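Local atomic coordinates of exported protein (Bacteroides fragilis, PDB entry 4I17), a protein that is of unknown function but is built of TPR repeats, helical units that in related proteins commonly serve as scaffolds for protein-protein binding. Residues 135-138 against 139-143; 157-160 against 161-165; 190-193 against 194-198; 215-218 against 219-222. One frame throughout, in Å; residues are numbered along the deposited sequence. Where two conformers were deposited one is given.

Contact 1: 135-138 against 139-143; sequences KAEE and NYKHA
Asn139 turns its carboxamide back on Lys135, one helical turn earlier, and so shows how a side chain can join the backbone ladder. With CG placed beside its own backbone N (chi1 -77°), ND2 donates to Lys135 O at 2.7 Å. The backbone N of Asn139 also gives a hydrogen bond to Lys135 O, 3.1 Å long, and the two donors arrive from opposite faces of that carbonyl. The amide donor stands 39° above the carbonyl plane, whereas the acceptor lies close to the plane of the amide itself. This doubled grip belongs to helix 133-143 of the TPR-type helical array, where Asn139 also packs on Tyr120, Glu123 and Phe127 of helix 110-129. Glu137, on a different side of the helix, runs extended alongside Lys141, its OE2 lying 3.7 Å from Lys141 CE. Glu137 OE2 and Lys141 NZ are 4.6 Å apart and make no salt bridge; the carboxylate is instead held by Tyr202 OH and by a salt bridge to Lys198. Glu138 bends at chi2 to bring OE1 within 3.3 Å of His142 NE2, with carboxylate and imidazole nearly perpendicular. That bond is weak, and it rests on one of two conformers of Glu138. The imidazole also stacks on Tyr120, and His142 CD2 lies 3.0 Å from Glu138 O.

Contact 2: 157-160 against 161-165; sequences YSLG and VLFYN
Val161 N reaches back to Tyr157 O at 2.9 Å, the first of four consecutive i to i+4 hydrogen bonds in the long helix 149-174 of this TPR-repeat fold. Leu162 N is satisfied in the same way by Ser158 O, Phe163 N by Leu159 O and Tyr164 N by Gly160 O, so every backbone acceptor from 157 to 160 has its donor one turn on. The side-chain hydroxyl of Ser158 joins the same network, its OG being hydrogen-bonded to Asp154 O a turn earlier. Because the CG2 branch of Val161 lies beside its own backbone N (CG1 is the anti branch, chi1 170°), it points back to Tyr157 and comes within 3.9 Å of Tyr157 CE1, crossing the phenol obliquely. Leu159 CD2 meets Leu162 CD2 at 4.3 Å and Phe163 CE2 at 4.4 Å. Leu159 and Phe163 lie against helices 133-143 and 182-209, whereas Tyr157 and Val161 face helix 214-224. The Phe163 ring also brings its edge to the carbonyl that its backbone N uses, with CD2 3.3 Å from Leu159 O.

Contact 3: 190-193 against 194-198; sequences AKAD and AAFKK
In the middle of helix 182-209, a long helix of the TPR-type array, an i to i+4 salt bridge between Asp193 and Lys197 runs along one side while Ala192 and Phe196 pair on the side turned to the protein. Lys197 NZ lies 3.0 Å from Asp193 OD2, meeting it on the syn side but 35° out of the carboxylate plane. The lysine chain is extended beyond CG, and its methylenes pass over the turn: Lys197 CG is 3.4 Å from Asp193 O, and CE is 3.4 Å from Asp193 OD2. Asp193 supplies its half of the pair by setting CG opposite its backbone N (chi1 -162°), which carries the carboxylate toward the following turn. Since Asp193 was modelled in two conformers, the bridge describes one of them and may be only part-time. Both residues also touch Ile227 near the end of the chain. Underneath, the backbone ladder is regular, with Ala194, Ala195, Phe196 and Lys197 each donating to the carbonyl four residues back. Small residues face the neighbouring helix here: Ala192 rests on Val170 and Ala195 on Asn166 of helix 149-174, and Phe196 reaches Tyr164 of that helix as well as Met226 and Ile227. Within its own helix the Phe196 ring touches the preceding turn, CE2 being 4.1 Å from Ala192 CB. The ring meets the carbonyl that its backbone N uses obliquely, with CD2 3.3 Å from Ala192 O.

Contact 4: 215-218 against 219-222; sequences EIKQ and MQDQ
The Asp221 carboxylate lays one face over the Lys217 carbonyl, with CG 3.3 Å from Lys217 O and the oxygen almost straight below it; a water donates to OD2. The other flat groups of this stretch are amides, that of Gln222 turned back to Gln218 and that of Gln220 reaching toward Lys217. All belong to helix 214-224, the last helix of the TPR-type array. Gln222 NE2 donates to Gln218 O at 2.8 Å, with the acceptor tilted 19° from the plane of the amide. The chain folds back at chi2 (-34°) to make this possible. The same oxygen accepts the helical bond from Gln222 N, 3.1 Å away, and the two donors reach Gln218 O from opposite faces. On another side of the helix, the ends of the Lys217 and Gln220 side chains are joined through a water: it donates to Gln220 OE1 at 2.7 Å and accepts from Lys217 NZ at 3.0 Å. The other end of the Gln220 amide is fixed by NE2 bonding to Val200 O of helix 182-209, which probably sets which atom faces the water. Lys217 also passes Asp221, but their charged atoms stay apart. The apolar side is formed by Ile216, set against Tyr157 and Leu203, and by selenomethionine Met219, which packs on Val161 and Leu203. The water on Asp221, 3.0 Å from OD2, also donates weakly to Gln218 OE1 at 3.3 Å, a doubtful link because Gln218 has two conformers.

The four contacts follow one another along the chain, each lying within a single helix: 133-143, 149-174, 182-209 and 214-224. Contact 2 is the hub, its centre about 11 Å from the centres of contacts 1 and 4 and 12 Å from that of contact 3, and it touches all three. Glu137 and Tyr140 of contact 1 pack on Leu159, Phe163 and Ser158; Phe163 and Tyr164 meet contact 3; Tyr157 CD2 lies 3.6 Å from Ile216 CG1 in contact 4. Contacts 1 and 3 are also linked directly, by the Glu137-Lys198 salt bridge, whereas contacts 3 and 4 stay about 7 Å apart at their nearest atoms. This is consistent with a central place for helix 149-174 in the C-terminal part of the array.

Contact 1: 135-138 against 139-143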
loop_
_atom_site.group_PDB
_atom_site.type_symbol
_atom_site.label_atom_id
_atom_site.label_comp_id
_atom_site.label_asym_id
_atom_site.label_seq_id
_atom_site.Cartn_x
_atom_site.Cartn_y
_atom_site.Cartn_z
ATOM N N LYS A 135 -5.392 11.780 -10.276
ATOM C CA LYS A 135 -4.947 10.438 -9.950
ATOM C C LYS A 135 -4.070 10.462 -8.710
ATOM O O LYS A 135 -4.154 9.518 -7.915
ATOM C CB LYS A 135 -4.250 9.753 -11.132
ATOM C CG LYS A 135 -5.258 9.185 -12.133
ATOM C CD LYS A 135 -4.605 8.455 -13.284
ATOM C CE LYS A 135 -5.601 8.043 -14.347
ATOM N NZ LYS A 135 -6.124 9.206 -15.126
ATOM N N ALA A 136 -3.300 11.553 -8.483
ATOM C CA ALA A 136 -2.520 11.650 -7.240
ATOM C C ALA A 136 -3.471 11.677 -6.051
ATOM O O ALA A 136 -3.254 10.972 -5.057
ATOM C CB ALA A 136 -1.642 12.896 -7.256
ATOM N N GLU A 137 -4.551 12.450 -6.172
ATOM C CA GLU A 137 -5.547 12.598 -5.107
ATOM C C GLU A 137 -6.238 11.275 -4.829
ATOM O O GLU A 137 -6.362 10.904 -3.656
ATOM C CB GLU A 137 -6.573 13.690 -5.463
ATOM C CG GLU A 137 -7.602 13.863 -4.338
ATOM C CD GLU A 137 -8.683 14.893 -4.582
ATOM O OE1 GLU A 137 -8.997 15.149 -5.765
ATOM O OE2 GLU A 137 -9.186 15.477 -3.594
ATOM N N GLU A 138 -6.653 10.546 -5.888
ATOM C CA GLU A 138 -7.294 9.232 -5.739
ATOM C C GLU A 138 -6.404 8.268 -4.937
ATOM O O GLU A 138 -6.887 7.583 -4.034
ATOM C CB GLU A 138 -7.607 8.625 -7.116
ATOM C CG GLU A 138 -9.093 8.516 -7.417
ATOM C CD GLU A 138 -9.822 7.337 -6.802
ATOM O OE1 GLU A 138 -9.393 6.182 -7.026
ATOM O OE2 GLU A 138 -10.846 7.568 -6.116
ATOM N N ASN A 139 -5.097 8.222 -5.261
ATOM C CA ASN A 139 -4.147 7.333 -4.590
ATOM C C ASN A 139 -3.888 7.775 -3.149
ATOM O O ASN A 139 -3.955 6.935 -2.242
ATOM C CB ASN A 139 -2.849 7.239 -5.404
ATOM C CG ASN A 139 -3.054 6.328 -6.581
ATOM O OD1 ASN A 139 -3.026 5.109 -6.447
ATOM N ND2 ASN A 139 -3.403 6.884 -7.726
ATOM N N TYR A 140 -3.629 9.066 -2.900
ATOM C CA TYR A 140 -3.429 9.479 -1.511
ATOM C C TYR A 140 -4.689 9.247 -0.677
ATOM O O TYR A 140 -4.561 8.876 0.475
ATOM C CB TYR A 140 -3.017 10.940 -1.398
ATOM C CG TYR A 140 -1.681 11.286 -2.026
ATOM C CD1 TYR A 140 -0.545 10.526 -1.756
ATOM C CD2 TYR A 140 -1.522 12.464 -2.765
ATOM C CE1 TYR A 140 0.711 10.909 -2.220
ATOM C CE2 TYR A 140 -0.271 12.846 -3.250
ATOM C CZ TYR A 140 0.838 12.065 -2.978
ATOM O OH TYR A 140 2.082 12.445 -3.414
ATOM N N LYS A 141 -5.895 9.415 -1.260
ATOM C CA LYS A 141 -7.147 9.132 -0.518
ATOM C C LYS A 141 -7.234 7.679 -0.098
ATOM O O LYS A 141 -7.669 7.388 1.029
ATOM C CB LYS A 141 -8.374 9.505 -1.352
ATOM C CG LYS A 141 -8.591 11.008 -1.346
ATOM C CD LYS A 141 -10.073 11.333 -1.372
ATOM C CE LYS A 141 -10.299 12.809 -1.214
ATOM N NZ LYS A 141 -11.396 13.140 -0.263
ATOM N N HIS A 142 -6.778 6.754 -0.966
ATOM C CA HIS A 142 -6.759 5.329 -0.595
ATOM C C HIS A 142 -5.817 5.080 0.562
ATOM O O HIS A 142 -6.105 4.238 1.417
ATOM C CB HIS A 142 -6.344 4.469 -1.777
ATOM C CG HIS A 142 -7.441 4.216 -2.766
ATOM N ND1 HIS A 142 -8.488 3.348 -2.473
ATOM C CD2 HIS A 142 -7.581 4.655 -4.038
ATOM C CE1 HIS A 142 -9.237 3.304 -3.565
ATOM N NE2 HIS A 142 -8.743 4.093 -4.531
ATOM N N ALA A 143 -4.700 5.828 0.642
ATOM C CA ALA A 143 -3.774 5.626 1.772
ATOM C C ALA A 143 -4.408 6.103 3.095
ATOM O O ALA A 143 -3.903 5.754 4.144
ATOM C CB ALA A 143 -2.445 6.344 1.528
#

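Contact 2: 157-160 against 161-165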
loop_
_atom_site.group_PDB
_atom_site.type_symbol
_atom_site.label_atom_id
_atom_site.label_comp_id
_atom_site.label_asym_id
_atom_site.label_seq_id
_atom_site.Cartn_x
_atom_site.Cartn_y
_atom_site.Cartn_z
ATOM N N TYR A 157 -1.396 14.962 4.843
ATOM C CA TYR A 157 -0.370 15.982 4.620
ATOM C C TYR A 157 0.046 15.999 3.118
ATOM O O TYR A 157 0.190 17.087 2.524
ATOM C CB TYR A 157 0.806 15.623 5.539
ATOM C CG TYR A 157 1.989 16.562 5.649
ATOM C CD1 TYR A 157 1.935 17.864 5.141
ATOM C CD2 TYR A 157 3.143 16.176 6.326
ATOM C CE1 TYR A 157 3.033 18.724 5.248
ATOM C CE2 TYR A 157 4.236 17.022 6.435
ATOM C CZ TYR A 157 4.168 18.303 5.916
ATOM O OH TYR A 157 5.248 19.113 6.094
ATOM N N SER A 158 0.173 14.809 2.484
ATOM C CA SER A 158 0.505 14.708 1.048
ATOM C C SER A 158 -0.612 15.356 0.214
ATOM O O SER A 158 -0.308 16.080 -0.715
ATOM C CB SER A 158 0.662 13.243 0.649
ATOM O OG SER A 158 1.814 12.686 1.269
ATOM N N LEU A 159 -1.897 15.169 0.617
ATOM C CA LEU A 159 -3.039 15.802 -0.085
ATOM C C LEU A 159 -2.993 17.310 0.087
ATOM O O LEU A 159 -3.274 18.045 -0.861
ATOM C CB LEU A 159 -4.351 15.231 0.455
ATOM C CG LEU A 159 -4.659 13.824 -0.097
ATOM C CD1 LEU A 159 -5.580 13.058 0.834
ATOM C CD2 LEU A 159 -5.257 13.922 -1.523
ATOM N N GLY A 160 -2.643 17.772 1.275
ATOM C CA GLY A 160 -2.507 19.214 1.529
ATOM C C GLY A 160 -1.445 19.843 0.655
ATOM O O GLY A 160 -1.681 20.888 0.028
ATOM N N VAL A 161 -0.268 19.191 0.556
ATOM C CA VAL A 161 0.817 19.723 -0.288
ATOM C C VAL A 161 0.401 19.691 -1.775
ATOM O O VAL A 161 0.712 20.632 -2.541
ATOM C CB VAL A 161 2.117 18.918 -0.061
ATOM C CG1 VAL A 161 3.177 19.294 -1.099
ATOM C CG2 VAL A 161 2.648 19.130 1.362
ATOM N N LEU A 162 -0.217 18.575 -2.200
ATOM C CA LEU A 162 -0.668 18.422 -3.606
ATOM C C LEU A 162 -1.541 19.617 -3.998
ATOM O O LEU A 162 -1.330 20.254 -5.054
ATOM C CB LEU A 162 -1.475 17.111 -3.722
ATOM C CG LEU A 162 -2.226 16.871 -5.055
ATOM C CD1 LEU A 162 -1.241 16.509 -6.173
ATOM C CD2 LEU A 162 -3.215 15.694 -4.894
ATOM N N PHE A 163 -2.573 19.893 -3.178
ATOM C CA PHE A 163 -3.495 21.020 -3.512
ATOM C C PHE A 163 -2.877 22.401 -3.289
ATOM O O PHE A 163 -3.193 23.319 -4.049
ATOM C CB PHE A 163 -4.841 20.855 -2.776
ATOM C CG PHE A 163 -5.616 19.792 -3.539
ATOM C CD1 PHE A 163 -6.158 20.069 -4.796
ATOM C CD2 PHE A 163 -5.688 18.486 -3.067
ATOM C CE1 PHE A 163 -6.776 19.068 -5.551
ATOM C CE2 PHE A 163 -6.358 17.491 -3.805
ATOM C CZ PHE A 163 -6.887 17.792 -5.046
ATOM N N TYR A 164 -1.970 22.554 -2.320
ATOM C CA TYR A 164 -1.265 23.830 -2.098
ATOM C C TYR A 164 -0.379 24.152 -3.330
ATOM O O TYR A 164 -0.392 25.285 -3.837
ATOM C CB TYR A 164 -0.438 23.759 -0.801
ATOM C CG TYR A 164 0.416 24.970 -0.474
ATOM C CD1 TYR A 164 -0.011 26.260 -0.790
ATOM C CD2 TYR A 164 1.602 24.834 0.243
ATOM C CE1 TYR A 164 0.773 27.374 -0.489
ATOM C CE2 TYR A 164 2.378 25.944 0.575
ATOM C CZ TYR A 164 1.956 27.213 0.211
ATOM O OH TYR A 164 2.718 28.314 0.537
ATOM N N ASN A 165 0.310 23.138 -3.858
ATOM C CA ASN A 165 1.179 23.317 -5.057
ATOM C C ASN A 165 0.331 23.595 -6.289
ATOM O O ASN A 165 0.693 24.423 -7.127
ATOM C CB ASN A 165 2.065 22.097 -5.287
ATOM C CG ASN A 165 3.197 22.018 -4.302
ATOM O OD1 ASN A 165 3.438 22.945 -3.518
ATOM N ND2 ASN A 165 3.949 20.925 -4.358
#

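Contact 3: 190-193 against 194-198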
loop_
_atom_site.group_PDB
_atom_site.type_symbol
_atom_site.label_atom_id
_atom_site.label_comp_id
_atom_site.label_asym_id
_atom_site.label_seq_id
_atom_site.Cartn_x
_atom_site.Cartn_y
_atom_site.Cartn_z
ATOM N N ALA A 190 -10.536 31.717 -9.151
ATOM C CA ALA A 190 -11.543 30.843 -8.513
ATOM C C ALA A 190 -10.998 29.431 -8.413
ATOM O O ALA A 190 -11.176 28.781 -7.384
ATOM C CB ALA A 190 -12.850 30.873 -9.300
ATOM N N LYS A 191 -10.287 28.963 -9.453
ATOM C CA LYS A 191 -9.659 27.629 -9.415
ATOM C C LYS A 191 -8.591 27.550 -8.302
ATOM O O LYS A 191 -8.502 26.538 -7.591
ATOM C CB LYS A 191 -9.017 27.285 -10.761
ATOM C CG LYS A 191 -10.062 26.905 -11.802
ATOM C CD LYS A 191 -9.444 26.766 -13.190
ATOM C CE LYS A 191 -10.465 26.938 -14.299
ATOM N NZ LYS A 191 -11.565 25.942 -14.222
ATOM N N ALA A 192 -7.769 28.602 -8.161
ATOM C CA ALA A 192 -6.735 28.611 -7.117
ATOM C C ALA A 192 -7.381 28.583 -5.733
ATOM O O ALA A 192 -6.953 27.808 -4.880
ATOM C CB ALA A 192 -5.845 29.839 -7.256
ATOM N N ASP A 193 -8.413 29.417 -5.521
ATOM C CA ASP A 193 -9.154 29.502 -4.251
ATOM C C ASP A 193 -9.709 28.136 -3.853
ATOM O O ASP A 193 -9.572 27.722 -2.700
ATOM C CB ASP A 193 -10.302 30.532 -4.339
ATOM C CG ASP A 193 -10.828 30.991 -2.983
ATOM O OD1 ASP A 193 -10.002 31.330 -2.105
ATOM O OD2 ASP A 193 -12.055 31.106 -2.832
ATOM N N ALA A 194 -10.298 27.408 -4.813
ATOM C CA ALA A 194 -10.840 26.057 -4.546
ATOM C C ALA A 194 -9.720 25.091 -4.111
ATOM O O ALA A 194 -9.894 24.323 -3.148
ATOM C CB ALA A 194 -11.532 25.535 -5.791
ATOM N N ALA A 195 -8.567 25.125 -4.810
ATOM C CA ALA A 195 -7.407 24.272 -4.456
ATOM C C ALA A 195 -6.908 24.609 -3.054
ATOM O O ALA A 195 -6.679 23.702 -2.260
ATOM C CB ALA A 195 -6.293 24.479 -5.467
ATOM N N PHE A 196 -6.739 25.910 -2.739
ATOM C CA PHE A 196 -6.259 26.324 -1.411
ATOM C C PHE A 196 -7.237 25.936 -0.326
ATOM O O PHE A 196 -6.819 25.526 0.758
ATOM C CB PHE A 196 -5.984 27.838 -1.346
ATOM C CG PHE A 196 -4.816 28.345 -2.179
ATOM C CD1 PHE A 196 -3.616 27.632 -2.244
ATOM C CD2 PHE A 196 -4.928 29.521 -2.921
ATOM C CE1 PHE A 196 -2.532 28.121 -2.996
ATOM C CE2 PHE A 196 -3.851 30.001 -3.669
ATOM C CZ PHE A 196 -2.660 29.306 -3.697
ATOM N N LYS A 197 -8.538 26.042 -0.599
ATOM C CA LYS A 197 -9.521 25.643 0.409
ATOM C C LYS A 197 -9.470 24.125 0.639
ATOM O O LYS A 197 -9.548 23.700 1.796
ATOM C CB LYS A 197 -10.912 26.131 0.010
ATOM C CG LYS A 197 -11.041 27.628 0.319
ATOM C CD LYS A 197 -12.357 28.233 -0.128
ATOM C CE LYS A 197 -12.408 29.704 0.221
ATOM N NZ LYS A 197 -13.622 30.354 -0.345
ATOM N N LYS A 198 -9.263 23.310 -0.418
ATOM C CA LYS A 198 -9.106 21.843 -0.198
ATOM C C LYS A 198 -7.878 21.574 0.615
ATOM O O LYS A 198 -7.910 20.750 1.540
ATOM C CB LYS A 198 -8.976 21.094 -1.544
ATOM C CG LYS A 198 -10.289 20.825 -2.229
ATOM C CD LYS A 198 -10.057 20.140 -3.580
ATOM C CE LYS A 198 -10.113 18.633 -3.477
ATOM N NZ LYS A 198 -10.312 17.989 -4.805
#

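Contact 4: 215-218 against 219-222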
loop_
_atom_site.group_PDB
_atom_site.type_symbol
_atom_site.label_atom_id
_atom_site.label_comp_id
_atom_site.label_asym_id
_atom_site.label_seq_id
_atom_site.Cartn_x
_atom_site.Cartn_y
_atom_site.Cartn_z
ATOM N N GLU A 215 5.360 21.078 11.595
ATOM C CA GLU A 215 5.524 21.550 10.216
ATOM C C GLU A 215 4.201 21.508 9.455
ATOM O O GLU A 215 4.004 22.314 8.569
ATOM C CB GLU A 215 6.578 20.714 9.469
ATOM C CG GLU A 215 7.997 21.068 9.897
ATOM C CD GLU A 215 9.107 20.085 9.574
ATOM O OE1 GLU A 215 9.067 19.458 8.488
ATOM O OE2 GLU A 215 10.069 20.010 10.374
ATOM N N ILE A 216 3.282 20.587 9.812
ATOM C CA ILE A 216 1.986 20.535 9.132
ATOM C C ILE A 216 1.181 21.781 9.482
ATOM O O ILE A 216 0.580 22.378 8.603
ATOM C CB ILE A 216 1.194 19.255 9.472
ATOM C CG1 ILE A 216 2.053 17.997 9.253
ATOM C CG2 ILE A 216 -0.084 19.210 8.626
ATOM C CD1 ILE A 216 1.327 16.655 9.539
ATOM N N LYS A 217 1.226 22.202 10.749
ATOM C CA LYS A 217 0.519 23.411 11.192
ATOM C C LYS A 217 1.096 24.625 10.461
ATOM O O LYS A 217 0.353 25.497 9.989
ATOM C CB LYS A 217 0.636 23.549 12.731
ATOM C CG LYS A 217 -0.108 24.744 13.335
ATOM C CD LYS A 217 -1.615 24.565 13.415
ATOM C CE LYS A 217 -2.275 25.903 13.689
ATOM N NZ LYS A 217 -3.743 25.775 13.827
ATOM N N GLN A 218 2.428 24.670 10.326
ATOM C CA GLN A 218 3.078 25.788 9.634
ATOM C C GLN A 218 2.641 25.830 8.175
ATOM O O GLN A 218 2.352 26.904 7.640
ATOM C CB GLN A 218 4.596 25.665 9.753
ATOM C CG GLN A 218 5.108 26.086 11.115
ATOM C CD GLN A 218 5.425 27.564 11.220
ATOM O OE1 GLN A 218 4.908 28.293 12.072
ATOM N NE2 GLN A 218 6.331 28.031 10.390
HETATM N N MSE A 219 2.555 24.678 7.524
HETATM C CA MSE A 219 2.125 24.726 6.132
HETATM C C MSE A 219 0.654 25.133 6.025
HETATM O O MSE A 219 0.319 25.902 5.118
HETATM C CB MSE A 219 2.375 23.416 5.396
HETATM C CG MSE A 219 1.748 23.449 4.021
HETATM SE SE MSE A 219 2.153 21.927 3.029
HETATM C CE MSE A 219 3.923 22.484 2.378
ATOM N N GLN A 220 -0.204 24.704 6.961
ATOM C CA GLN A 220 -1.610 25.120 6.910
ATOM C C GLN A 220 -1.702 26.651 7.032
ATOM O O GLN A 220 -2.507 27.287 6.330
ATOM C CB GLN A 220 -2.434 24.434 7.981
ATOM C CG GLN A 220 -3.930 24.596 7.718
ATOM C CD GLN A 220 -4.777 24.403 8.941
ATOM O OE1 GLN A 220 -4.346 24.608 10.070
ATOM N NE2 GLN A 220 -6.024 23.998 8.736
ATOM N N ASP A 221 -0.848 27.248 7.886
ATOM C CA ASP A 221 -0.811 28.712 8.034
ATOM C C ASP A 221 -0.416 29.375 6.725
ATOM O O ASP A 221 -0.991 30.405 6.371
ATOM C CB ASP A 221 0.185 29.124 9.135
ATOM C CG ASP A 221 -0.181 28.720 10.552
ATOM O OD1 ASP A 221 -1.374 28.457 10.809
ATOM O OD2 ASP A 221 0.724 28.708 11.415
ATOM N N GLN A 222 0.552 28.778 5.979
ATOM C CA GLN A 222 0.974 29.330 4.684
ATOM C C GLN A 222 -0.197 29.283 3.700
ATOM O O GLN A 222 -0.396 30.241 2.971
ATOM C CB GLN A 222 2.188 28.574 4.091
ATOM C CG GLN A 222 3.442 28.419 4.974
ATOM C CD GLN A 222 3.740 29.572 5.899
ATOM O OE1 GLN A 222 3.956 30.692 5.451
ATOM N NE2 GLN A 222 3.782 29.308 7.218
HETATM O O HOH W 1 -5.233 23.618 12.452
HETATM O O HOH W 2 2.964 30.373 10.379
#